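Local atomic coordinates of aminotransferase, class V family protein (Trichomonas vaginalis, PDB entry 5F8V), a protein that probably transfers the amino group between O-phospho-L-serine and 2-oxoglutarate in L-serine biosynthesis, using pyridoxal 5'-phosphate as cofactor. Residues A[28-31]-A[32-35]; A[51-54]-A[55-59]; A[187-190]-A[191-194]; A[234-238]-A[239-243]; A[251-254]-A[255-259]. All blocks are in the same frame, centred on the assembly; numbering follows the deposited sequence.

Interaction 1: residues A[28-31]-A[32-35]; sequences MTNW and RNSG
The indole of Trp31 carries the side chain of Arg32 on one face. The Arg32 CG methylene sits 4.2 Å from the centroid of the five-membered ring of Trp31, 15° off the normal, as a CH-pi contact. Further out, Arg32 NE passes over the same face near CZ2 and CH2 of Trp31. The guanidinium plane is steeply inclined to the indole, at 72°, so this is not a flat stack. Arg32 CG stands between its own backbone N and carbonyl carbon (chi1 69°), which sets the chain beside the indole. The backbone closes as a type I' beta turn from Trp31 to Ser34. Trp31 O takes two bonds. Ser34 OG reaches it at 2.9 Å in the carbonyl plane, on a lone pair, while Ser34 N comes at 3.0 Å from above that plane. A third bond runs from Gly35 N to Asn30 OD1 (3.0 Å), with the donor above the amide plane. The turn lies in the loop between helices 18-26 and 46-63. Arg32 NH1 makes a salt bridge to Glu50, Trp31 meets Tyr252 of helix 248-263 edge-to-face, and Thr29 O bonds Arg5 of the second subunit.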
loop_
_atom_site.group_PDB
_atom_site.type_symbol
_atom_site.label_atom_id
_atom_site.label_comp_id
_atom_site.label_asym_id
_atom_site.label_seq_id
_atom_site.Cartn_x
_atom_site.Cartn_y
_atom_site.Cartn_z
ATOM N N MET A 28 17.710 10.272 -5.488
ATOM C CA MET A 28 16.402 10.655 -4.932
ATOM C C MET A 28 15.757 11.842 -5.645
ATOM O O MET A 28 14.537 11.888 -5.761
ATOM C CB MET A 28 16.523 10.950 -3.430
ATOM C CG MET A 28 15.244 11.384 -2.712
ATOM S SD MET A 28 13.887 10.196 -2.772
ATOM C CE MET A 28 14.592 8.885 -1.791
ATOM N N THR A 29 16.566 12.795 -6.103
ATOM C CA THR A 29 16.060 13.982 -6.809
ATOM C C THR A 29 16.063 13.827 -8.331
ATOM O O THR A 29 15.379 14.581 -9.034
ATOM C CB THR A 29 16.856 15.252 -6.434
ATOM O OG1 THR A 29 18.153 15.214 -7.035
ATOM C CG2 THR A 29 17.002 15.373 -4.930
ATOM N N ASN A 30 16.829 12.865 -8.841
ATOM C CA ASN A 30 16.910 12.629 -10.271
ATOM C C ASN A 30 17.182 11.165 -10.578
ATOM O O ASN A 30 18.324 10.696 -10.475
ATOM C CB ASN A 30 17.981 13.529 -10.898
ATOM C CG ASN A 30 17.787 13.702 -12.394
ATOM O OD1 ASN A 30 17.396 12.763 -13.095
ATOM N ND2 ASN A 30 18.040 14.910 -12.893
ATOM N N TRP A 31 16.123 10.459 -10.972
ATOM C CA TRP A 31 16.170 9.023 -11.228
ATOM C C TRP A 31 16.452 8.746 -12.706
ATOM O O TRP A 31 15.719 9.215 -13.578
ATOM C CB TRP A 31 14.851 8.382 -10.802
ATOM C CG TRP A 31 14.760 6.934 -11.100
ATOM C CD1 TRP A 31 15.620 5.957 -10.701
ATOM C CD2 TRP A 31 13.738 6.288 -11.862
ATOM N NE1 TRP A 31 15.202 4.740 -11.175
ATOM C CE2 TRP A 31 14.046 4.913 -11.888
ATOM C CE3 TRP A 31 12.589 6.739 -12.526
ATOM C CZ2 TRP A 31 13.242 3.978 -12.555
ATOM C CZ3 TRP A 31 11.790 5.809 -13.191
ATOM C CH2 TRP A 31 12.120 4.449 -13.199
ATOM N N ARG A 32 17.508 7.967 -12.950
ATOM C CA ARG A 32 18.071 7.676 -14.281
ATOM C C ARG A 32 18.091 8.855 -15.264
ATOM O O ARG A 32 17.741 8.712 -16.436
ATOM C CB ARG A 32 17.429 6.424 -14.902
ATOM C CG ARG A 32 15.966 6.568 -15.316
ATOM C CD ARG A 32 15.632 5.767 -16.574
ATOM N NE ARG A 32 14.787 4.602 -16.305
ATOM C CZ ARG A 32 14.280 3.798 -17.240
ATOM N NH1 ARG A 32 14.524 3.996 -18.541
ATOM N NH2 ARG A 32 13.517 2.777 -16.869
ATOM N N ASN A 33 18.513 10.013 -14.762
ATOM C CA ASN A 33 18.674 11.224 -15.569
ATOM C C ASN A 33 17.355 11.709 -16.222
ATOM O O ASN A 33 17.375 12.325 -17.286
ATOM C CB ASN A 33 19.792 10.991 -16.616
ATOM C CG ASN A 33 20.714 12.193 -16.793
ATOM O OD1 ASN A 33 20.849 13.045 -15.908
ATOM N ND2 ASN A 33 21.375 12.250 -17.943
ATOM N N SER A 34 16.220 11.438 -15.566
ATOM C CA SER A 34 14.890 11.797 -16.085
ATOM C C SER A 34 14.500 13.241 -15.779
ATOM O O SER A 34 13.604 13.791 -16.421
ATOM C CB SER A 34 13.823 10.877 -15.494
ATOM O OG SER A 34 13.637 11.129 -14.106
ATOM N N GLY A 35 15.168 13.839 -14.796
ATOM C CA GLY A 35 14.810 15.150 -14.282
ATOM C C GLY A 35 13.838 15.111 -13.114
ATOM O O GLY A 35 13.417 16.164 -12.630
#

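Interaction 2: residues A[51-54]-A[55-59]; sequences EQKE and ATERL
Residues 51-59 form continuous alpha helix, with i to i+4 bonds joining the two halves. Ala55 N bonds Glu51 O, Glu57 N bonds Lys53 O and Arg58 N bonds Glu54 O. Gln52 O is gripped twice by one residue. Thr56 N (3.0 Å) and Thr56 OG1 (2.8 Å) reach it from opposite faces of the carbonyl plane. Thr56 OG1 can fold back because it stands anti to its own carbonyl carbon (chi1 -54°). A water accepts from Gln52 NE2 and donates to Thr56 OG1, so the two side chains are bridged as well. Gln52 OE1 accepts from Trp48 NE1, so both ends of the amide are held. Glu54 and Arg58 lie side by side and form a salt bridge, Glu54 OE1 to Arg58 NH2, at 2.8 Å. The oxygen lies in the guanidinium plane, but the nitrogen stands well above the carboxylate plane. The two planes are almost perpendicular, at 86°. Asn255 OD1 accepts from Arg58 NE, and Glu262 holds Arg58 NH1, which should fix the guanidinium rotation. Lys53 and Glu57 meet more loosely. Lys53 CE is 3.4 Å from Glu57 OE2, while Lys53 NZ stays 4.6 Å from it, beyond a salt bridge. The arrangement is an i to i+4 Glu-Arg salt bridge on an alpha helix, whose packed side meets helix 248-263 and strand 69-75 of the aminotransferase fold.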
loop_
_atom_site.group_PDB
_atom_site.type_symbol
_atom_site.label_atom_id
_atom_site.label_comp_id
_atom_site.label_asym_id
_atom_site.label_seq_id
_atom_site.Cartn_x
_atom_site.Cartn_y
_atom_site.Cartn_z
ATOM N N GLU A 51 10.610 0.070 -15.565
ATOM C CA GLU A 51 11.057 -0.315 -14.219
ATOM C C GLU A 51 10.245 -1.483 -13.671
ATOM O O GLU A 51 10.805 -2.435 -13.134
ATOM C CB GLU A 51 10.971 0.875 -13.253
ATOM C CG GLU A 51 11.371 0.587 -11.798
ATOM C CD GLU A 51 12.844 0.251 -11.599
ATOM O OE1 GLU A 51 13.661 0.415 -12.524
ATOM O OE2 GLU A 51 13.200 -0.167 -10.485
ATOM N N GLN A 52 8.929 -1.401 -13.807
ATOM C CA GLN A 52 8.054 -2.434 -13.258
ATOM C C GLN A 52 8.164 -3.733 -14.030
ATOM O O GLN A 52 8.148 -4.803 -13.438
ATOM C CB GLN A 52 6.607 -1.974 -13.224
ATOM C CG GLN A 52 5.707 -2.974 -12.510
ATOM C CD GLN A 52 4.348 -2.409 -12.181
ATOM O OE1 GLN A 52 4.235 -1.285 -11.701
ATOM N NE2 GLN A 52 3.306 -3.205 -12.398
ATOM N N LYS A 53 8.257 -3.620 -15.352
ATOM C CA LYS A 53 8.535 -4.766 -16.220
ATOM C C LYS A 53 9.826 -5.442 -15.773
ATOM O O LYS A 53 9.840 -6.640 -15.517
ATOM C CB LYS A 53 8.645 -4.307 -17.682
ATOM C CG LYS A 53 8.796 -5.407 -18.718
ATOM C CD LYS A 53 8.930 -4.786 -20.113
ATOM C CE LYS A 53 9.641 -5.701 -21.098
ATOM N NZ LYS A 53 10.191 -4.949 -22.263
ATOM N N GLU A 54 10.889 -4.651 -15.654
ATOM C CA GLU A 54 12.194 -5.141 -15.211
ATOM C C GLU A 54 12.118 -5.808 -13.826
ATOM O O GLU A 54 12.635 -6.912 -13.637
ATOM C CB GLU A 54 13.212 -3.994 -15.202
ATOM C CG GLU A 54 14.631 -4.405 -14.841
ATOM C CD GLU A 54 15.545 -3.209 -14.677
ATOM O OE1 GLU A 54 16.061 -2.997 -13.555
ATOM O OE2 GLU A 54 15.738 -2.477 -15.661
ATOM N N ALA A 55 11.461 -5.144 -12.874
ATOM C CA ALA A 55 11.299 -5.691 -11.515
ATOM C C ALA A 55 10.603 -7.056 -11.519
ATOM O O ALA A 55 11.003 -7.974 -10.787
ATOM C CB ALA A 55 10.541 -4.710 -10.639
ATOM N N THR A 56 9.583 -7.196 -12.362
ATOM C CA THR A 56 8.840 -8.449 -12.487
ATOM C C THR A 56 9.722 -9.573 -13.045
ATOM O O THR A 56 9.770 -10.689 -12.495
ATOM C CB THR A 56 7.588 -8.261 -13.381
ATOM O OG1 THR A 56 6.793 -7.172 -12.878
ATOM C CG2 THR A 56 6.745 -9.529 -13.418
ATOM N N GLU A 57 10.405 -9.262 -14.141
ATOM C CA GLU A 57 11.340 -10.185 -14.788
ATOM C C GLU A 57 12.472 -10.591 -13.846
ATOM O O GLU A 57 12.830 -11.763 -13.771
ATOM C CB GLU A 57 11.919 -9.556 -16.077
ATOM C CG GLU A 57 10.962 -9.582 -17.268
ATOM C CD GLU A 57 11.345 -8.621 -18.392
ATOM O OE1 GLU A 57 12.477 -8.087 -18.407
ATOM O OE2 GLU A 57 10.501 -8.386 -19.276
ATOM N N ARG A 58 13.028 -9.627 -13.121
ATOM C CA ARG A 58 14.152 -9.905 -12.224
ATOM C C ARG A 58 13.724 -10.889 -11.122
ATOM O O ARG A 58 14.450 -11.829 -10.803
ATOM C CB ARG A 58 14.721 -8.616 -11.626
ATOM C CG ARG A 58 16.081 -8.797 -10.979
ATOM C CD ARG A 58 16.692 -7.490 -10.502
ATOM N NE ARG A 58 16.798 -6.449 -11.528
ATOM C CZ ARG A 58 17.772 -6.314 -12.435
ATOM N NH1 ARG A 58 18.801 -7.157 -12.511
ATOM N NH2 ARG A 58 17.725 -5.283 -13.279
ATOM N N LEU A 59 12.537 -10.679 -10.570
ATOM C CA LEU A 59 11.997 -11.590 -9.574
ATOM C C LEU A 59 11.775 -12.969 -10.178
ATOM O O LEU A 59 12.030 -13.979 -9.516
ATOM C CB LEU A 59 10.689 -11.053 -8.999
ATOM C CG LEU A 59 10.015 -11.876 -7.898
ATOM C CD1 LEU A 59 10.933 -12.035 -6.691
ATOM C CD2 LEU A 59 8.701 -11.220 -7.491
HETATM O O HOH W 1 3.933 -5.911 -13.047
#

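Interaction 3: residues A[187-190]-A[191-194]; sequences ITQW and EKVG
Val193 N donates to Trp190 O at 3.0 Å, and the bond spans three residues. Lys192 N makes the same kind of bond to Gln189 O at 3.1 Å. In both, the donor stands above the carbonyl plane, by 54° and 50° respectively, and not on a lone pair. The backbone is thus wound in a short 3-10 turn. Side chains pack along it. Gln189 and Lys192 run side by side in the same direction. The methylene Lys192 CE lies against the Gln189 amide, 3.3 Å from its NE2 and 3.5 Å from its OE1. This is contact of the aliphatic chain, and Lys192 NZ has a long, weak ion pair with Asp169. Glu191 bends back at chi2 (-86°), bringing its OE1 to 3.5 Å from Gln189 CA. Val193 points its side chain at the turn, with CB 3.4 Å from Trp190 O. The Trp190 indole has Ile187 CG2 over one face, toward the rim, and pairs edge-to-face with Phe69. Pro66 and Ile196 also touch it. This short 3-10 turn leads from the loop after strand 174-177 into strand 193-199, an inner strand of the seven-stranded mixed sheet of the large domain in this aminotransferase fold.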
loop_
_atom_site.group_PDB
_atom_site.type_symbol
_atom_site.label_atom_id
_atom_site.label_comp_id
_atom_site.label_asym_id
_atom_site.label_seq_id
_atom_site.Cartn_x
_atom_site.Cartn_y
_atom_site.Cartn_z
ATOM N N ILE A 187 12.912 -21.839 -4.299
ATOM C CA ILE A 187 11.630 -22.523 -4.255
ATOM C C ILE A 187 11.646 -23.571 -5.366
ATOM O O ILE A 187 11.964 -23.246 -6.504
ATOM C CB ILE A 187 10.460 -21.531 -4.446
ATOM C CG1 ILE A 187 10.336 -20.620 -3.211
ATOM C CG2 ILE A 187 9.153 -22.274 -4.681
ATOM C CD1 ILE A 187 9.395 -19.442 -3.394
ATOM N N THR A 188 11.322 -24.815 -5.014
ATOM C CA THR A 188 11.132 -25.912 -5.971
ATOM C C THR A 188 9.714 -26.478 -5.822
ATOM O O THR A 188 8.912 -25.992 -5.005
ATOM C CB THR A 188 12.158 -27.044 -5.737
ATOM O OG1 THR A 188 12.012 -27.558 -4.404
ATOM C CG2 THR A 188 13.579 -26.533 -5.935
ATOM N N GLN A 189 9.407 -27.492 -6.631
ATOM C CA GLN A 189 8.121 -28.181 -6.590
ATOM C C GLN A 189 6.958 -27.226 -6.872
ATOM O O GLN A 189 5.949 -27.216 -6.162
ATOM C CB GLN A 189 7.928 -28.919 -5.255
ATOM C CG GLN A 189 9.026 -29.915 -4.903
ATOM C CD GLN A 189 8.705 -30.663 -3.617
ATOM O OE1 GLN A 189 8.475 -30.051 -2.574
ATOM N NE2 GLN A 189 8.663 -31.991 -3.689
ATOM N N TRP A 190 7.112 -26.428 -7.923
ATOM C CA TRP A 190 6.068 -25.496 -8.363
ATOM C C TRP A 190 4.745 -26.190 -8.715
ATOM O O TRP A 190 3.675 -25.610 -8.533
ATOM C CB TRP A 190 6.561 -24.642 -9.546
ATOM C CG TRP A 190 7.634 -23.662 -9.160
ATOM C CD1 TRP A 190 8.981 -23.817 -9.314
ATOM C CD2 TRP A 190 7.448 -22.388 -8.535
ATOM N NE1 TRP A 190 9.642 -22.722 -8.827
ATOM C CE2 TRP A 190 8.727 -21.826 -8.348
ATOM C CE3 TRP A 190 6.322 -21.663 -8.118
ATOM C CZ2 TRP A 190 8.915 -20.571 -7.758
ATOM C CZ3 TRP A 190 6.504 -20.416 -7.537
ATOM C CH2 TRP A 190 7.791 -19.882 -7.361
ATOM N N GLU A 191 4.815 -27.441 -9.180
ATOM C CA GLU A 191 3.617 -28.254 -9.433
ATOM C C GLU A 191 2.640 -28.401 -8.244
ATOM O O GLU A 191 1.463 -28.684 -8.460
ATOM C CB GLU A 191 3.996 -29.653 -9.974
ATOM C CG GLU A 191 4.668 -30.612 -8.986
ATOM C CD GLU A 191 6.182 -30.465 -8.892
ATOM O OE1 GLU A 191 6.755 -29.522 -9.479
ATOM O OE2 GLU A 191 6.809 -31.302 -8.218
ATOM N N LYS A 192 3.135 -28.232 -7.017
ATOM C CA LYS A 192 2.303 -28.294 -5.797
ATOM C C LYS A 192 1.583 -26.992 -5.450
ATOM O O LYS A 192 0.729 -26.981 -4.544
ATOM C CB LYS A 192 3.174 -28.654 -4.582
ATOM C CG LYS A 192 3.920 -29.967 -4.673
ATOM C CD LYS A 192 4.817 -30.151 -3.458
ATOM C CE LYS A 192 5.415 -31.549 -3.424
ATOM N NZ LYS A 192 4.399 -32.598 -3.142
ATOM N N VAL A 193 1.942 -25.903 -6.141
ATOM C CA VAL A 193 1.642 -24.539 -5.713
ATOM C C VAL A 193 0.509 -23.899 -6.528
ATOM O O VAL A 193 0.602 -23.773 -7.758
ATOM C CB VAL A 193 2.898 -23.645 -5.847
ATOM C CG1 VAL A 193 2.592 -22.197 -5.447
ATOM C CG2 VAL A 193 4.052 -24.200 -5.025
ATOM N N GLY A 194 -0.549 -23.499 -5.825
ATOM C CA GLY A 194 -1.594 -22.656 -6.374
ATOM C C GLY A 194 -1.207 -21.192 -6.273
ATOM O O GLY A 194 -1.311 -20.448 -7.257
#

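Interaction 4: residues A[234-238]-A[239-243]; sequences RIQVK and NNCMY
A Schellman motif ends helix 233-238, with Asn240 at positive phi as its C-prime residue. Cys241 N bonds Gln236 O at 2.9 Å, and Asn240 N bonds Val237 O at 3.2 Å. The side chain of Asn239 adds a bond. Asn239 ND2 reaches Ile235 O at 3.0 Å, and that oxygen lies close to the amide plane of Asn239. Asn239 N bonds the same oxygen from the opposite face of the carbonyl plane. Past the turn the chain comes back to the helix. Ile235 CG2 lies over one face of the Tyr243 ring, 4.2 Å from its centroid, as a CH-pi contact. A bend at chi2 (-62°) folds the Gln236 amide back toward the turn, where its OE1 lies 3.4 Å from Cys241 CA and accepts a water bond of 2.7 Å. That water in turn accepts from Tyr243 N. Gln236 NE2 is held by Thr230 O. Lys107 of the second subunit packs on Tyr243. A type I' turn from Asn239 to Met242 overlaps the Schellman motif, a helix C-cap that leads into the loop before helix 248-263.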
loop_
_atom_site.group_PDB
_atom_site.type_symbol
_atom_site.label_atom_id
_atom_site.label_comp_id
_atom_site.label_asym_id
_atom_site.label_seq_id
_atom_site.Cartn_x
_atom_site.Cartn_y
_atom_site.Cartn_z
ATOM N N ARG A 234 -7.440 -11.621 -11.149
ATOM C CA ARG A 234 -7.659 -11.588 -12.608
ATOM C C ARG A 234 -7.586 -10.167 -13.146
ATOM O O ARG A 234 -6.937 -9.922 -14.160
ATOM C CB ARG A 234 -9.034 -12.163 -12.974
ATOM C CG ARG A 234 -9.174 -13.648 -12.711
ATOM C CD ARG A 234 -10.595 -14.048 -12.341
ATOM N NE ARG A 234 -10.567 -15.282 -11.564
ATOM C CZ ARG A 234 -10.236 -15.372 -10.276
ATOM N NH1 ARG A 234 -9.922 -14.287 -9.561
ATOM N NH2 ARG A 234 -10.233 -16.563 -9.686
ATOM N N ILE A 235 -8.251 -9.239 -12.454
ATOM C CA ILE A 235 -8.224 -7.815 -12.826
ATOM C C ILE A 235 -6.784 -7.273 -12.781
ATOM O O ILE A 235 -6.389 -6.529 -13.673
ATOM C CB ILE A 235 -9.224 -6.962 -11.975
ATOM C CG1 ILE A 235 -10.624 -6.971 -12.604
ATOM C CG2 ILE A 235 -8.802 -5.497 -11.867
ATOM C CD1 ILE A 235 -11.232 -8.340 -12.791
ATOM N N GLN A 236 -6.011 -7.651 -11.756
ATOM C CA GLN A 236 -4.593 -7.256 -11.661
ATOM C C GLN A 236 -3.773 -7.782 -12.845
ATOM O O GLN A 236 -3.056 -7.021 -13.489
ATOM C CB GLN A 236 -3.954 -7.745 -10.347
ATOM C CG GLN A 236 -4.468 -7.071 -9.081
ATOM C CD GLN A 236 -4.202 -5.578 -9.030
ATOM O OE1 GLN A 236 -3.287 -5.066 -9.682
ATOM N NE2 GLN A 236 -5.013 -4.866 -8.260
ATOM N N VAL A 237 -3.907 -9.077 -13.126
ATOM C CA VAL A 237 -3.191 -9.730 -14.237
ATOM C C VAL A 237 -3.553 -9.065 -15.576
ATOM O O VAL A 237 -2.673 -8.669 -16.339
ATOM C CB VAL A 237 -3.498 -11.251 -14.284
ATOM C CG1 VAL A 237 -2.967 -11.899 -15.561
ATOM C CG2 VAL A 237 -2.931 -11.956 -13.050
ATOM N N LYS A 238 -4.857 -8.928 -15.822
ATOM C CA LYS A 238 -5.396 -8.311 -17.047
ATOM C C LYS A 238 -4.826 -6.913 -17.334
ATOM O O LYS A 238 -4.643 -6.563 -18.497
ATOM C CB LYS A 238 -6.933 -8.234 -16.969
ATOM C CG LYS A 238 -7.642 -7.988 -18.297
ATOM C CD LYS A 238 -9.154 -7.929 -18.103
ATOM C CE LYS A 238 -9.897 -7.735 -19.419
ATOM N NZ LYS A 238 -9.587 -6.425 -20.059
ATOM N N ASN A 239 -4.549 -6.137 -16.277
ATOM C CA ASN A 239 -4.028 -4.765 -16.392
ATOM C C ASN A 239 -2.555 -4.585 -15.969
ATOM O O ASN A 239 -2.149 -3.471 -15.614
ATOM C CB ASN A 239 -4.927 -3.809 -15.586
ATOM C CG ASN A 239 -6.316 -3.672 -16.180
ATOM O OD1 ASN A 239 -6.510 -2.952 -17.154
ATOM N ND2 ASN A 239 -7.293 -4.341 -15.580
ATOM N N ASN A 240 -1.765 -5.663 -16.009
ATOM C CA ASN A 240 -0.328 -5.632 -15.676
ATOM C C ASN A 240 -0.008 -4.945 -14.338
ATOM O O ASN A 240 0.939 -4.161 -14.243
ATOM C CB ASN A 240 0.471 -4.980 -16.817
ATOM C CG ASN A 240 0.309 -5.711 -18.138
ATOM O OD1 ASN A 240 0.750 -6.852 -18.285
ATOM N ND2 ASN A 240 -0.325 -5.057 -19.110
ATOM N N CYS A 241 -0.827 -5.242 -13.325
ATOM C CA CYS A 241 -0.780 -4.593 -12.003
ATOM C C CYS A 241 -0.872 -3.066 -12.017
ATOM O O CYS A 241 -0.440 -2.404 -11.069
ATOM C CB CYS A 241 0.452 -5.043 -11.217
ATOM S SG CYS A 241 0.365 -6.778 -10.791
ATOM N N MET A 242 -1.470 -2.524 -13.076
ATOM C CA MET A 242 -1.647 -1.092 -13.245
ATOM C C MET A 242 -3.091 -0.818 -13.667
ATOM O O MET A 242 -3.360 -0.016 -14.565
ATOM C CB MET A 242 -0.622 -0.541 -14.247
ATOM C CG MET A 242 0.790 -0.500 -13.680
ATOM S SD MET A 242 1.984 0.403 -14.691
ATOM C CE MET A 242 2.760 -0.943 -15.590
ATOM N N TYR A 243 -4.021 -1.507 -13.005
ATOM C CA TYR A 243 -5.433 -1.183 -13.127
ATOM C C TYR A 243 -5.631 0.204 -12.539
ATOM O O TYR A 243 -6.346 1.035 -13.095
ATOM C CB TYR A 243 -6.311 -2.205 -12.398
ATOM C CG TYR A 243 -7.755 -1.762 -12.282
ATOM C CD1 TYR A 243 -8.252 -1.229 -11.088
ATOM C CD2 TYR A 243 -8.621 -1.841 -13.378
ATOM C CE1 TYR A 243 -9.567 -0.798 -10.986
ATOM C CE2 TYR A 243 -9.942 -1.420 -13.284
ATOM C CZ TYR A 243 -10.412 -0.900 -12.087
ATOM O OH TYR A 243 -11.725 -0.479 -11.993
HETATM O O HOH W 2 -3.591 -2.458 -10.199
#

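Interaction 5: residues A[251-254]-A[255-259]; sequences IYFA and NHIFK
Asn255 N bonds Ile251 O at 2.9 Å, and its CB rests near Tyr252 O. His256 follows with N to Tyr252 O. Its imidazole turns an edge to one face of the Tyr252 ring, in an offset edge-to-face pair with planes at 89° and centroids 4.8 Å apart. His256 CD2 stands 3.4 Å above the phenol plane, toward the rim. Glu27 OE1 bonds both His256 NE2 and Tyr252 OH, so one carboxylate oxygen ties the two rings together. This is a largely buried part of helix 248-263, a little over two turns long, set between helices 18-26 and 46-63 with strand 69-75 also in contact. Ile257 CD1 touches Phe253 CE1 at 4.0 Å, slanting against the ring. Phe258 N bonds Ala254 O in the carbonyl plane at 2.9 Å. With Phe258 CG beside its backbone N (chi1 -60°), the ring folds back over that same oxygen. Its CZ also meets Ala254 CB. Lys259 NZ donates to a water, which in turn donates to Tyr252 O.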
loop_
_atom_site.group_PDB
_atom_site.type_symbol
_atom_site.label_atom_id
_atom_site.label_comp_id
_atom_site.label_asym_id
_atom_site.label_seq_id
_atom_site.Cartn_x
_atom_site.Cartn_y
_atom_site.Cartn_z
ATOM N N ILE A 251 7.988 -0.799 -5.332
ATOM C CA ILE A 251 8.387 -1.718 -6.397
ATOM C C ILE A 251 9.809 -1.415 -6.848
ATOM O O ILE A 251 10.630 -2.325 -6.961
ATOM C CB ILE A 251 7.401 -1.664 -7.595
ATOM C CG1 ILE A 251 6.026 -2.202 -7.167
ATOM C CG2 ILE A 251 7.919 -2.479 -8.781
ATOM C CD1 ILE A 251 4.871 -1.646 -7.970
ATOM N N TYR A 252 10.077 -0.139 -7.113
ATOM C CA TYR A 252 11.431 0.367 -7.392
ATOM C C TYR A 252 12.438 -0.080 -6.323
ATOM O O TYR A 252 13.534 -0.536 -6.648
ATOM C CB TYR A 252 11.406 1.911 -7.508
ATOM C CG TYR A 252 12.676 2.639 -7.108
ATOM C CD1 TYR A 252 13.679 2.896 -8.036
ATOM C CD2 TYR A 252 12.861 3.097 -5.801
ATOM C CE1 TYR A 252 14.828 3.574 -7.675
ATOM C CE2 TYR A 252 14.016 3.764 -5.427
ATOM C CZ TYR A 252 14.997 4.001 -6.365
ATOM O OH TYR A 252 16.138 4.670 -5.989
ATOM N N PHE A 253 12.068 0.069 -5.055
ATOM C CA PHE A 253 12.970 -0.282 -3.966
ATOM C C PHE A 253 13.134 -1.796 -3.827
ATOM O O PHE A 253 14.232 -2.282 -3.577
ATOM C CB PHE A 253 12.547 0.350 -2.640
ATOM C CG PHE A 253 13.664 0.409 -1.640
ATOM C CD1 PHE A 253 13.761 -0.531 -0.620
ATOM C CD2 PHE A 253 14.653 1.373 -1.756
ATOM C CE1 PHE A 253 14.805 -0.477 0.291
ATOM C CE2 PHE A 253 15.705 1.421 -0.858
ATOM C CZ PHE A 253 15.781 0.496 0.166
ATOM N N ALA A 254 12.047 -2.533 -4.012
ATOM C CA ALA A 254 12.114 -3.982 -4.093
ATOM C C ALA A 254 13.108 -4.433 -5.157
ATOM O O ALA A 254 13.933 -5.310 -4.903
ATOM C CB ALA A 254 10.737 -4.559 -4.380
ATOM N N ASN A 255 13.040 -3.799 -6.328
ATOM C CA ASN A 255 13.932 -4.105 -7.448
ATOM C C ASN A 255 15.403 -3.880 -7.107
ATOM O O ASN A 255 16.267 -4.661 -7.516
ATOM C CB ASN A 255 13.536 -3.296 -8.694
ATOM C CG ASN A 255 14.208 -3.787 -9.968
ATOM O OD1 ASN A 255 14.610 -4.944 -10.078
ATOM N ND2 ASN A 255 14.309 -2.905 -10.949
ATOM N N HIS A 256 15.684 -2.823 -6.352
ATOM C CA HIS A 256 17.043 -2.577 -5.872
ATOM C C HIS A 256 17.552 -3.735 -5.010
ATOM O O HIS A 256 18.688 -4.170 -5.171
ATOM C CB HIS A 256 17.147 -1.248 -5.114
ATOM C CG HIS A 256 17.519 -0.090 -5.981
ATOM N ND1 HIS A 256 18.705 -0.040 -6.680
ATOM C CD2 HIS A 256 16.881 1.078 -6.240
ATOM C CE1 HIS A 256 18.774 1.098 -7.348
ATOM N NE2 HIS A 256 17.681 1.797 -7.094
ATOM N N ILE A 257 16.699 -4.235 -4.120
ATOM C CA ILE A 257 17.019 -5.402 -3.309
ATOM C C ILE A 257 17.169 -6.664 -4.169
ATOM O O ILE A 257 18.077 -7.447 -3.924
ATOM C CB ILE A 257 15.999 -5.638 -2.162
ATOM C CG1 ILE A 257 16.057 -4.481 -1.157
ATOM C CG2 ILE A 257 16.303 -6.954 -1.435
ATOM C CD1 ILE A 257 14.870 -4.413 -0.221
ATOM N N PHE A 258 16.319 -6.856 -5.176
ATOM C CA PHE A 258 16.466 -8.018 -6.075
ATOM C C PHE A 258 17.860 -8.032 -6.727
ATOM O O PHE A 258 18.540 -9.060 -6.745
ATOM C CB PHE A 258 15.376 -8.057 -7.161
ATOM C CG PHE A 258 13.954 -8.147 -6.638
ATOM C CD1 PHE A 258 13.650 -8.617 -5.353
ATOM C CD2 PHE A 258 12.900 -7.776 -7.462
ATOM C CE1 PHE A 258 12.330 -8.679 -4.912
ATOM C CE2 PHE A 258 11.586 -7.841 -7.023
ATOM C CZ PHE A 258 11.300 -8.287 -5.746
ATOM N N LYS A 259 18.286 -6.875 -7.221
ATOM C CA LYS A 259 19.626 -6.724 -7.792
ATOM C C LYS A 259 20.681 -7.068 -6.740
ATOM O O LYS A 259 21.603 -7.829 -7.002
ATOM C CB LYS A 259 19.865 -5.293 -8.284
ATOM C CG LYS A 259 18.974 -4.821 -9.423
ATOM C CD LYS A 259 19.044 -3.303 -9.551
ATOM C CE LYS A 259 18.113 -2.779 -10.621
ATOM N NZ LYS A 259 17.974 -1.296 -10.574
HETATM O O HOH W 3 15.363 -0.094 -9.104
#

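Interactions 1, 2 and 5 touch one another. The centres of interactions 2 and 5 are about 9 Å apart, and Glu51 OE2 probably bonds Asn255 ND2 at 3.0 Å between their helices. The centre of interaction 1 lies farther out, about 31 Å from the centre of the chain, and there Trp31 CZ2 comes 3.6 Å from Glu51 OE1. Interaction 4 meets interaction 2 through Gln52 NE2, 3.1 Å from Asn240 O. Its nearest atoms to interaction 5 are about 6 Å away. Interaction 3 touches none of the others; its nearest atoms to interaction 2 are about 7 Å off. It opens strand 193-199, shortly before Lys202, the lysine that carries the pyridoxal phosphate.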